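PTS-dependent dihydroxyacetone kinase, ADP-binding subunit DhaL (Lactococcus lactis subsp. lactis, PDB 3CR3) binds ADP, receives a phosphoryl group on it from DhaM, and passes that group from the resulting ATP to dihydroxyacetone held by DhaK. Local coordinates at residues G30-G35 and G160-L165; V125-A130 and K147-S152; A151-L156 and G171-G176. One frame throughout, in Å; residues are numbered along the deposited sequence.

From the N terminus, the loop between helices 22-28 and 37-54 supplies segment 30-35, which meets residues 160-165 in contact 1. That closure spans most of the chain, and contact 2 is nested within it, closing a loop with 16 residues between its segments and pairing successive helices 125-136 and 142-151. Contact 3 starts at residues 151 and 152, where contact 2 ends, and closes a smaller loop of 14 residues back to 171-176 at the start of helix 175-191. Its segments alternate with those of contact 1, so the two cross. Contacts 1 and 3 meet where Pro31 and Ile32 pack on His172, and both touch ADP; contact 2 lies deeper among the helices.

Contact 1: G30-G35 and G160-L165; sequences GPIGDG and GRASYL. With MG (magnesium ion), chain E; MG (magnesium ion), chain F; ADP (adenosine-5'-diphosphate), chain G.
Asp34 and Arg161 meet with the carboxylate laid over the guanidinium instead of beside its N-H groups. Asp34 OD2 stands 3.2 Å from Arg161 CZ, over the centre of the flat group, and the two planes are only 27° apart. OD2 lies over the face, off the line of the N-H groups, so no hydrogen bond joins them; both oxygens bind metal, OD1 one magnesium at 2.1 Å and OD2 the second magnesium at 2.4 Å. Asp34 can serve both because its CG sits between the backbone N and the carbonyl carbon (chi1 56°), which turns the carboxylate toward the ions. ADP O1B bridges the same two ions, while Asp29 and Asp36 add further carboxylate oxygens.

Arg161 runs extended from CG to NE past the beta phosphate, with CD 3.7 Å from ADP O3B, and is long enough to bring its positive charge to both phosphate and carboxylate. A leucine in its place would probably leave Asp34 OD2 without the cation over it and take a positive charge away from the beta phosphate. Just before it, Gly160 CA lies 3.6 Å from ADP N7; a CB would clash with the base, and the positive phi also suits glycine.

Farther from the metals the contact turns apolar. Ala162 is small enough to come close to the loop, its CB 3.8 Å from Ile32 CB. Leu165 holds CG beside its backbone N (chi1 -69°) and sets CD1 3.7 Å from Ile32 CA. Arg161 NH1 makes a weak hydrogen bond to an aromatic side chain of another protein chain of the assembly. Aspartates that share two magnesium ions with the ADP phosphates make the nucleotide site of this DhaL subunit, and Arg161 probably helps to bind the nucleotide there.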
loop_
_atom_site.group_PDB
_atom_site.type_symbol
_atom_site.label_atom_id
_atom_site.label_comp_id
_atom_site.label_asym_id
_atom_site.label_seq_id
_atom_site.Cartn_x
_atom_site.Cartn_y
_atom_site.Cartn_z
ATOM N N GLY A 30 15.388 2.182 17.669
ATOM C CA GLY A 30 16.041 2.601 16.430
ATOM C C GLY A 30 16.389 1.448 15.498
ATOM O O GLY A 30 15.882 1.389 14.395
ATOM N N PRO A 31 17.268 0.523 15.934
ATOM C CA PRO A 31 17.671 -0.581 15.056
ATOM C C PRO A 31 16.498 -1.490 14.692
ATOM O O PRO A 31 16.465 -2.066 13.603
ATOM C CB PRO A 31 18.709 -1.336 15.904
ATOM C CG PRO A 31 19.183 -0.331 16.915
ATOM C CD PRO A 31 17.961 0.458 17.232
ATOM N N ILE A 32 15.537 -1.611 15.596
ATOM C CA ILE A 32 14.443 -2.534 15.398
ATOM C C ILE A 32 13.079 -1.865 15.466
ATOM O O ILE A 32 12.107 -2.487 15.866
ATOM C CB ILE A 32 14.537 -3.750 16.377
ATOM C CG1 ILE A 32 14.570 -3.277 17.848
ATOM C CG2 ILE A 32 15.755 -4.613 16.006
ATOM C CD1 ILE A 32 14.498 -4.378 18.886
ATOM N N GLY A 33 13.007 -0.596 15.069
ATOM C CA GLY A 33 11.724 0.089 14.998
ATOM C C GLY A 33 11.859 1.464 14.399
ATOM O O GLY A 33 12.733 1.701 13.564
ATOM N N ASP A 34 10.979 2.374 14.800
ATOM C CA ASP A 34 10.981 3.721 14.241
ATOM C C ASP A 34 11.520 4.806 15.172
ATOM O O ASP A 34 11.313 5.998 14.919
ATOM C CB ASP A 34 9.589 4.101 13.743
ATOM C CG ASP A 34 8.514 3.991 14.827
ATOM O OD1 ASP A 34 8.788 3.599 15.981
ATOM O OD2 ASP A 34 7.364 4.271 14.498
ATOM N N GLY A 35 12.220 4.400 16.226
ATOM C CA GLY A 35 12.925 5.330 17.108
ATOM C C GLY A 35 12.060 6.295 17.912
ATOM O O GLY A 35 12.455 7.451 18.126
ATOM N N GLY A 160 5.387 -7.037 15.552
ATOM C CA GLY A 160 5.574 -5.582 15.549
ATOM C C GLY A 160 6.540 -5.127 14.475
ATOM O O GLY A 160 6.906 -5.896 13.584
ATOM N N ARG A 161 6.976 -3.875 14.568
ATOM C CA ARG A 161 7.883 -3.300 13.583
ATOM C C ARG A 161 9.224 -4.029 13.500
ATOM O O ARG A 161 9.807 -4.139 12.412
ATOM C CB ARG A 161 8.105 -1.825 13.879
ATOM C CG ARG A 161 6.899 -0.963 13.492
ATOM C CD ARG A 161 7.223 0.476 13.726
ATOM N NE ARG A 161 6.107 1.351 13.384
ATOM C CZ ARG A 161 6.107 2.208 12.367
ATOM N NH1 ARG A 161 7.164 2.290 11.555
ATOM N NH2 ARG A 161 5.043 2.984 12.163
ATOM N N ALA A 162 9.701 -4.496 14.656
ATOM C CA ALA A 162 10.961 -5.235 14.778
ATOM C C ALA A 162 11.034 -6.476 13.902
ATOM O O ALA A 162 12.120 -6.853 13.433
ATOM C CB ALA A 162 11.207 -5.629 16.250
ATOM N N SER A 163 9.890 -7.120 13.718
ATOM C CA SER A 163 9.787 -8.339 12.917
ATOM C C SER A 163 10.174 -8.104 11.456
ATOM O O SER A 163 10.564 -9.044 10.774
ATOM C CB SER A 163 8.380 -8.940 13.026
ATOM O OG SER A 163 7.384 -8.069 12.510
ATOM N N TYR A 164 10.121 -6.844 10.995
ATOM C CA TYR A 164 10.411 -6.536 9.583
ATOM C C TYR A 164 11.900 -6.683 9.295
ATOM O O TYR A 164 12.310 -6.749 8.138
ATOM C CB TYR A 164 9.920 -5.119 9.203
ATOM C CG TYR A 164 8.422 -5.051 9.061
ATOM C CD1 TYR A 164 7.811 -5.188 7.824
ATOM C CD2 TYR A 164 7.611 -4.866 10.174
ATOM C CE1 TYR A 164 6.416 -5.128 7.697
ATOM C CE2 TYR A 164 6.228 -4.822 10.063
ATOM C CZ TYR A 164 5.639 -4.944 8.829
ATOM O OH TYR A 164 4.262 -4.923 8.731
ATOM N N LEU A 165 12.691 -6.724 10.369
ATOM C CA LEU A 165 14.145 -6.784 10.282
ATOM C C LEU A 165 14.689 -8.208 10.225
ATOM O O LEU A 165 15.864 -8.404 9.948
ATOM C CB LEU A 165 14.777 -5.974 11.417
ATOM C CG LEU A 165 14.465 -4.502 11.113
ATOM C CD1 LEU A 165 13.456 -3.881 12.064
ATOM C CD2 LEU A 165 15.725 -3.709 11.083
HETATM MG MG MG E . 8.257 2.867 17.864
HETATM MG MG MG F . 5.429 4.392 15.981
HETATM P PB ADP G . 5.538 1.200 17.455
HETATM O O1B ADP G . 6.356 2.406 17.119
HETATM O O2B ADP G . 4.165 1.244 16.877
HETATM O O3B ADP G . 6.262 -0.122 17.199
HETATM P PA ADP G . 6.407 1.617 20.195
HETATM O O1A ADP G . 7.742 1.903 19.598
HETATM O O2A ADP G . 5.845 2.670 21.122
HETATM O O3A ADP G . 5.302 1.270 19.058
HETATM O "O5'" ADP G . 6.459 0.215 20.994
HETATM C "C5'" ADP G . 7.235 -0.879 20.495
HETATM C "C4'" ADP G . 7.056 -2.035 21.455
HETATM O "O4'" ADP G . 5.716 -2.544 21.430
HETATM C "C3'" ADP G . 7.939 -3.225 21.122
HETATM O "O3'" ADP G . 9.219 -3.038 21.726
HETATM C "C2'" ADP G . 7.175 -4.414 21.700
HETATM O "O2'" ADP G . 7.561 -4.728 23.039
HETATM C "C1'" ADP G . 5.734 -3.926 21.770
HETATM N N9 ADP G . 4.917 -4.640 20.772
HETATM C C8 ADP G . 4.846 -4.309 19.464
HETATM N N7 ADP G . 4.020 -5.145 18.817
HETATM C C5 ADP G . 3.564 -6.032 19.721
HETATM C C6 ADP G . 2.657 -7.193 19.691
HETATM N N6 ADP G . 2.067 -7.534 18.529
HETATM N N1 ADP G . 2.434 -7.858 20.847
HETATM C C2 ADP G . 3.008 -7.497 22.011
HETATM N N3 ADP G . 3.844 -6.462 22.105
HETATM C C4 ADP G . 4.158 -5.709 21.012
HETATM O O HOH W 1 8.763 0.763 16.934
HETATM O O HOH W 2 3.717 2.958 15.228
#

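Contact 2: V125-A130 and K147-S152; sequences VDIWSA and KVVKAS
Ile127 and Val148 lie at the middle of this helix pair, where their CA atoms make the closest backbone approach. Followed outward, the Ile127 side chain meets its neighbour at nearly every step. CB rests 3.7 Å from Val148 CG1. The next carbon, CG1, extends anti to the backbone N (chi1 -167°) and passes Val148 CG1 at 4.0 Å. At the tip, CD1 comes to 4.0 Å from Val148 CB and reaches on to Val149, whose CG2 is 3.9 Å from Ile127 CD1. Although the CB of Val149 points away from the opposing helix, this one methyl still closes over the end of the isoleucine. A long, branched residue suits the position because it can touch two successive residues of the partner helix.

Val148 divides its own branches: CG1 takes the Ile127 side, while CG2 lies 3.6 Å from Ala130 CB, where the single methyl of alanine fits against the valine branch. The two segments run antiparallel, at 151° between their directions, with axes 9.8 Å apart, as befits successive helices of a helical hairpin within the all-helical DhaL domain. Helix 175-191 covers the same apolar patch, Ile127 and Val149 both packing on its Ala181.

The polar groups gather at one end of the pair. Asp126 points its CB toward the partner helix, but OD1 accepts the backbone N-H of Gly120, with a weak bond from Thr123 N to OD2. Beside it, at the C-terminal side of segment 147-152, Ser152 OG bends back over its own chain to donate to Val149 O at 2.8 Å, tilted 15° from the carbonyl plane. Val149 O also receives Ser152 N, so two donors of one residue grip this carbonyl.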
loop_
_atom_site.group_PDB
_atom_site.type_symbol
_atom_site.label_atom_id
_atom_site.label_comp_id
_atom_site.label_asym_id
_atom_site.label_seq_id
_atom_site.Cartn_x
_atom_site.Cartn_y
_atom_site.Cartn_z
ATOM N N VAL A 125 5.442 -8.934 26.263
ATOM C CA VAL A 125 4.827 -10.200 26.699
ATOM C C VAL A 125 5.839 -11.094 27.443
ATOM O O VAL A 125 5.504 -11.751 28.431
ATOM C CB VAL A 125 4.206 -10.959 25.482
ATOM C CG1 VAL A 125 3.887 -12.411 25.819
ATOM C CG2 VAL A 125 2.939 -10.250 24.990
ATOM N N ASP A 126 7.087 -11.071 26.989
ATOM C CA ASP A 126 8.133 -11.922 27.573
ATOM C C ASP A 126 8.406 -11.564 29.028
ATOM O O ASP A 126 8.565 -12.440 29.866
ATOM C CB ASP A 126 9.417 -11.816 26.759
ATOM C CG ASP A 126 9.206 -12.130 25.306
ATOM O OD1 ASP A 126 8.222 -12.830 24.976
ATOM O OD2 ASP A 126 10.019 -11.668 24.485
ATOM N N ILE A 127 8.433 -10.267 29.333
ATOM C CA ILE A 127 8.730 -9.857 30.684
ATOM C C ILE A 127 7.478 -9.901 31.570
ATOM O O ILE A 127 7.581 -10.225 32.762
ATOM C CB ILE A 127 9.516 -8.500 30.744
ATOM C CG1 ILE A 127 10.102 -8.258 32.145
ATOM C CG2 ILE A 127 8.649 -7.348 30.290
ATOM C CD1 ILE A 127 11.313 -7.311 32.171
ATOM N N TRP A 128 6.305 -9.608 30.994
ATOM C CA TRP A 128 5.050 -9.721 31.739
ATOM C C TRP A 128 4.897 -11.158 32.229
ATOM O O TRP A 128 4.579 -11.390 33.397
ATOM C CB TRP A 128 3.836 -9.276 30.893
ATOM C CG TRP A 128 3.618 -7.779 30.885
ATOM C CD1 TRP A 128 4.331 -6.839 30.176
ATOM C CD2 TRP A 128 2.615 -7.053 31.608
ATOM N NE1 TRP A 128 3.844 -5.565 30.443
ATOM C CE2 TRP A 128 2.795 -5.674 31.319
ATOM C CE3 TRP A 128 1.600 -7.426 32.492
ATOM C CZ2 TRP A 128 1.973 -4.680 31.866
ATOM C CZ3 TRP A 128 0.809 -6.436 33.052
ATOM C CH2 TRP A 128 0.999 -5.081 32.731
ATOM N N SER A 129 5.178 -12.113 31.342
ATOM C CA SER A 129 5.098 -13.544 31.667
ATOM C C SER A 129 6.141 -13.966 32.685
ATOM O O SER A 129 5.817 -14.650 33.662
ATOM C CB SER A 129 5.252 -14.394 30.410
ATOM O OG SER A 129 5.156 -15.776 30.730
ATOM N N ALA A 130 7.395 -13.572 32.453
ATOM C CA ALA A 130 8.493 -13.904 33.379
ATOM C C ALA A 130 8.252 -13.318 34.771
ATOM O O ALA A 130 8.520 -13.964 35.791
ATOM C CB ALA A 130 9.855 -13.435 32.805
ATOM N N LYS A 147 17.551 -9.386 33.934
ATOM C CA LYS A 147 17.893 -10.612 33.211
ATOM C C LYS A 147 17.025 -10.791 31.953
ATOM O O LYS A 147 17.547 -11.078 30.880
ATOM C CB LYS A 147 17.782 -11.830 34.153
ATOM C CG LYS A 147 18.093 -13.176 33.523
ATOM C CD LYS A 147 18.004 -14.346 34.538
ATOM C CE LYS A 147 16.567 -14.896 34.694
ATOM N NZ LYS A 147 16.344 -15.591 36.022
ATOM N N VAL A 148 15.709 -10.634 32.093
ATOM C CA VAL A 148 14.783 -10.760 30.956
ATOM C C VAL A 148 15.018 -9.693 29.881
ATOM O O VAL A 148 14.953 -9.986 28.682
ATOM C CB VAL A 148 13.300 -10.754 31.416
ATOM C CG1 VAL A 148 12.338 -10.910 30.205
ATOM C CG2 VAL A 148 13.062 -11.866 32.424
ATOM N N VAL A 149 15.283 -8.462 30.315
ATOM C CA VAL A 149 15.595 -7.370 29.396
ATOM C C VAL A 149 16.833 -7.695 28.545
ATOM O O VAL A 149 16.818 -7.552 27.322
ATOM C CB VAL A 149 15.839 -6.039 30.170
ATOM C CG1 VAL A 149 16.368 -4.937 29.229
ATOM C CG2 VAL A 149 14.571 -5.600 30.889
ATOM N N LYS A 150 17.899 -8.143 29.195
ATOM C CA LYS A 150 19.114 -8.499 28.476
ATOM C C LYS A 150 18.872 -9.685 27.550
ATOM O O LYS A 150 19.385 -9.713 26.433
ATOM C CB LYS A 150 20.255 -8.818 29.446
ATOM C CG LYS A 150 20.931 -7.606 30.026
ATOM C CD LYS A 150 22.188 -8.004 30.761
ATOM C CE LYS A 150 22.923 -6.779 31.294
ATOM N NZ LYS A 150 23.690 -6.062 30.216
ATOM N N ALA A 151 18.083 -10.647 28.024
ATOM C CA ALA A 151 17.759 -11.847 27.251
ATOM C C ALA A 151 16.958 -11.521 26.001
ATOM O O ALA A 151 16.999 -12.282 25.020
ATOM C CB ALA A 151 17.012 -12.877 28.120
ATOM N N SER A 152 16.248 -10.388 26.015
ATOM C CA SER A 152 15.474 -9.999 24.841
ATOM C C SER A 152 16.342 -9.808 23.610
ATOM O O SER A 152 15.881 -10.007 22.488
ATOM C CB SER A 152 14.585 -8.766 25.098
ATOM O OG SER A 152 15.308 -7.554 24.965
#

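Contact 3: A151-L156 and G171-G176; sequences ASAGLL and GHIDPG. With ADP (adenosine-5'-diphosphate), chain G.
The carbonyl of Ala153 receives the N-H of Gly171 from above its plane, 42° out of it, at a distance of 2.8 Å from Gly171 N to Ala153 O. The donor bond is nevertheless straight, and this backbone link ties the two loops at their outer end. Glycine fits position 171 because a CB would be jammed against the preceding carbonyl oxygen. The other flat group, the Asp174 carboxylate, leads away from segment 151-156 and grips the ADP ribose with both oxygens: OD1 accepts O3' at 2.6 Å and OD2 accepts O2' at 2.8 Å. Its CG stands anti to the backbone N (chi1 -178°), which carries the carboxylate across to the sugar. OD2 is also hydrogen-bonded to Thr177 OG1.

Between these ends, Asp174 N donates to Ser152 OG at 3.0 Å, almost in line (164°). The serine hydroxyl, itself bonded to Val149 O, therefore helps to place the backbone of the residue that holds the ribose. Ala153 CB packs 4.0 Å from Ile173 CG1, and Ala153 CA-H points at His172 O.

Asp174 is the N-cap of helix 175-191. Pro175 follows well in the first turn, where no N-H is needed by the helix, and Gly176 N donates to O3' at 2.8 Å; any CB on Gly176 would collide with O2'. The contact joins the stretch following helix 142-151 to the start of helix 175-191; Ile173 and Pro175 lean on Leu28 of helix 22-28, and Lys122 is bonded to Ser152 O and Leu155 O.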
loop_
_atom_site.group_PDB
_atom_site.type_symbol
_atom_site.label_atom_id
_atom_site.label_comp_id
_atom_site.label_asym_id
_atom_site.label_seq_id
_atom_site.Cartn_x
_atom_site.Cartn_y
_atom_site.Cartn_z
ATOM N N ALA A 151 18.083 -10.647 28.024
ATOM C CA ALA A 151 17.759 -11.847 27.251
ATOM C C ALA A 151 16.958 -11.521 26.001
ATOM O O ALA A 151 16.999 -12.282 25.020
ATOM C CB ALA A 151 17.012 -12.877 28.120
ATOM N N SER A 152 16.248 -10.388 26.015
ATOM C CA SER A 152 15.474 -9.999 24.841
ATOM C C SER A 152 16.342 -9.808 23.610
ATOM O O SER A 152 15.881 -10.007 22.488
ATOM C CB SER A 152 14.585 -8.766 25.098
ATOM O OG SER A 152 15.308 -7.554 24.965
ATOM N N ALA A 153 17.602 -9.447 23.816
ATOM C CA ALA A 153 18.529 -9.186 22.704
ATOM C C ALA A 153 18.711 -10.411 21.799
ATOM O O ALA A 153 18.682 -10.292 20.567
ATOM C CB ALA A 153 19.890 -8.700 23.241
ATOM N N GLY A 154 18.858 -11.587 22.410
ATOM C CA GLY A 154 19.146 -12.829 21.664
ATOM C C GLY A 154 18.005 -13.353 20.803
ATOM O O GLY A 154 18.211 -14.212 19.957
ATOM N N LEU A 155 16.793 -12.839 21.029
ATOM C CA LEU A 155 15.598 -13.339 20.367
ATOM C C LEU A 155 15.417 -12.755 18.969
ATOM O O LEU A 155 15.754 -11.580 18.725
ATOM C CB LEU A 155 14.349 -13.029 21.217
ATOM C CG LEU A 155 14.219 -13.656 22.615
ATOM C CD1 LEU A 155 13.143 -12.961 23.408
ATOM C CD2 LEU A 155 13.907 -15.160 22.522
ATOM N N LEU A 156 14.877 -13.582 18.065
ATOM C CA LEU A 156 14.346 -13.127 16.774
ATOM C C LEU A 156 13.001 -12.443 16.999
ATOM O O LEU A 156 12.108 -13.008 17.615
ATOM C CB LEU A 156 14.163 -14.301 15.806
ATOM C CG LEU A 156 13.630 -14.003 14.397
ATOM C CD1 LEU A 156 14.709 -13.393 13.527
ATOM C CD2 LEU A 156 13.067 -15.242 13.738
ATOM N N GLY A 171 20.377 -9.330 18.597
ATOM C CA GLY A 171 21.440 -8.462 19.093
ATOM C C GLY A 171 20.960 -7.090 19.537
ATOM O O GLY A 171 21.779 -6.241 19.898
ATOM N N HIS A 172 19.642 -6.875 19.527
ATOM C CA HIS A 172 19.055 -5.613 19.949
ATOM C C HIS A 172 18.003 -5.813 21.028
ATOM O O HIS A 172 17.072 -6.612 20.866
ATOM C CB HIS A 172 18.483 -4.851 18.739
ATOM C CG HIS A 172 19.506 -4.565 17.690
ATOM N ND1 HIS A 172 20.510 -3.635 17.870
ATOM C CD2 HIS A 172 19.733 -5.137 16.485
ATOM C CE1 HIS A 172 21.298 -3.633 16.810
ATOM N NE2 HIS A 172 20.845 -4.530 15.953
ATOM N N ILE A 173 18.171 -5.100 22.145
ATOM C CA ILE A 173 17.213 -5.171 23.255
ATOM C C ILE A 173 15.859 -4.564 22.834
ATOM O O ILE A 173 15.824 -3.509 22.218
ATOM C CB ILE A 173 17.794 -4.482 24.529
ATOM C CG1 ILE A 173 19.044 -5.235 24.998
ATOM C CG2 ILE A 173 16.707 -4.336 25.623
ATOM C CD1 ILE A 173 19.900 -4.518 26.054
ATOM N N ASP A 174 14.760 -5.257 23.139
ATOM C CA ASP A 174 13.410 -4.792 22.803
ATOM C C ASP A 174 12.979 -3.595 23.669
ATOM O O ASP A 174 13.014 -3.683 24.885
ATOM C CB ASP A 174 12.410 -5.924 23.015
ATOM C CG ASP A 174 11.001 -5.530 22.633
ATOM O OD1 ASP A 174 10.789 -5.099 21.471
ATOM O OD2 ASP A 174 10.114 -5.643 23.498
ATOM N N PRO A 175 12.592 -2.473 23.045
ATOM C CA PRO A 175 12.205 -1.297 23.842
ATOM C C PRO A 175 10.978 -1.477 24.778
ATOM O O PRO A 175 11.029 -1.023 25.906
ATOM C CB PRO A 175 11.952 -0.200 22.790
ATOM C CG PRO A 175 11.858 -0.873 21.487
ATOM C CD PRO A 175 12.586 -2.202 21.593
ATOM N N GLY A 176 9.909 -2.114 24.312
ATOM C CA GLY A 176 8.756 -2.407 25.147
ATOM C C GLY A 176 9.099 -3.276 26.350
ATOM O O GLY A 176 8.525 -3.100 27.426
HETATM P PB ADP G . 5.538 1.200 17.455
HETATM O O1B ADP G . 6.356 2.406 17.119
HETATM O O2B ADP G . 4.165 1.244 16.877
HETATM O O3B ADP G . 6.262 -0.122 17.199
HETATM P PA ADP G . 6.407 1.617 20.195
HETATM O O1A ADP G . 7.742 1.903 19.598
HETATM O O2A ADP G . 5.845 2.670 21.122
HETATM O O3A ADP G . 5.302 1.270 19.058
HETATM O "O5'" ADP G . 6.459 0.215 20.994
HETATM C "C5'" ADP G . 7.235 -0.879 20.495
HETATM C "C4'" ADP G . 7.056 -2.035 21.455
HETATM O "O4'" ADP G . 5.716 -2.544 21.430
HETATM C "C3'" ADP G . 7.939 -3.225 21.122
HETATM O "O3'" ADP G . 9.219 -3.038 21.726
HETATM C "C2'" ADP G . 7.175 -4.414 21.700
HETATM O "O2'" ADP G . 7.561 -4.728 23.039
HETATM C "C1'" ADP G . 5.734 -3.926 21.770
HETATM N N9 ADP G . 4.917 -4.640 20.772
HETATM C C8 ADP G . 4.846 -4.309 19.464
HETATM N N7 ADP G . 4.020 -5.145 18.817
HETATM C C5 ADP G . 3.564 -6.032 19.721
HETATM C C6 ADP G . 2.657 -7.193 19.691
HETATM N N6 ADP G . 2.067 -7.534 18.529
HETATM N N1 ADP G . 2.434 -7.858 20.847
HETATM C C2 ADP G . 3.008 -7.497 22.011
HETATM N N3 ADP G . 3.844 -6.462 22.105
HETATM C C4 ADP G . 4.158 -5.709 21.012
#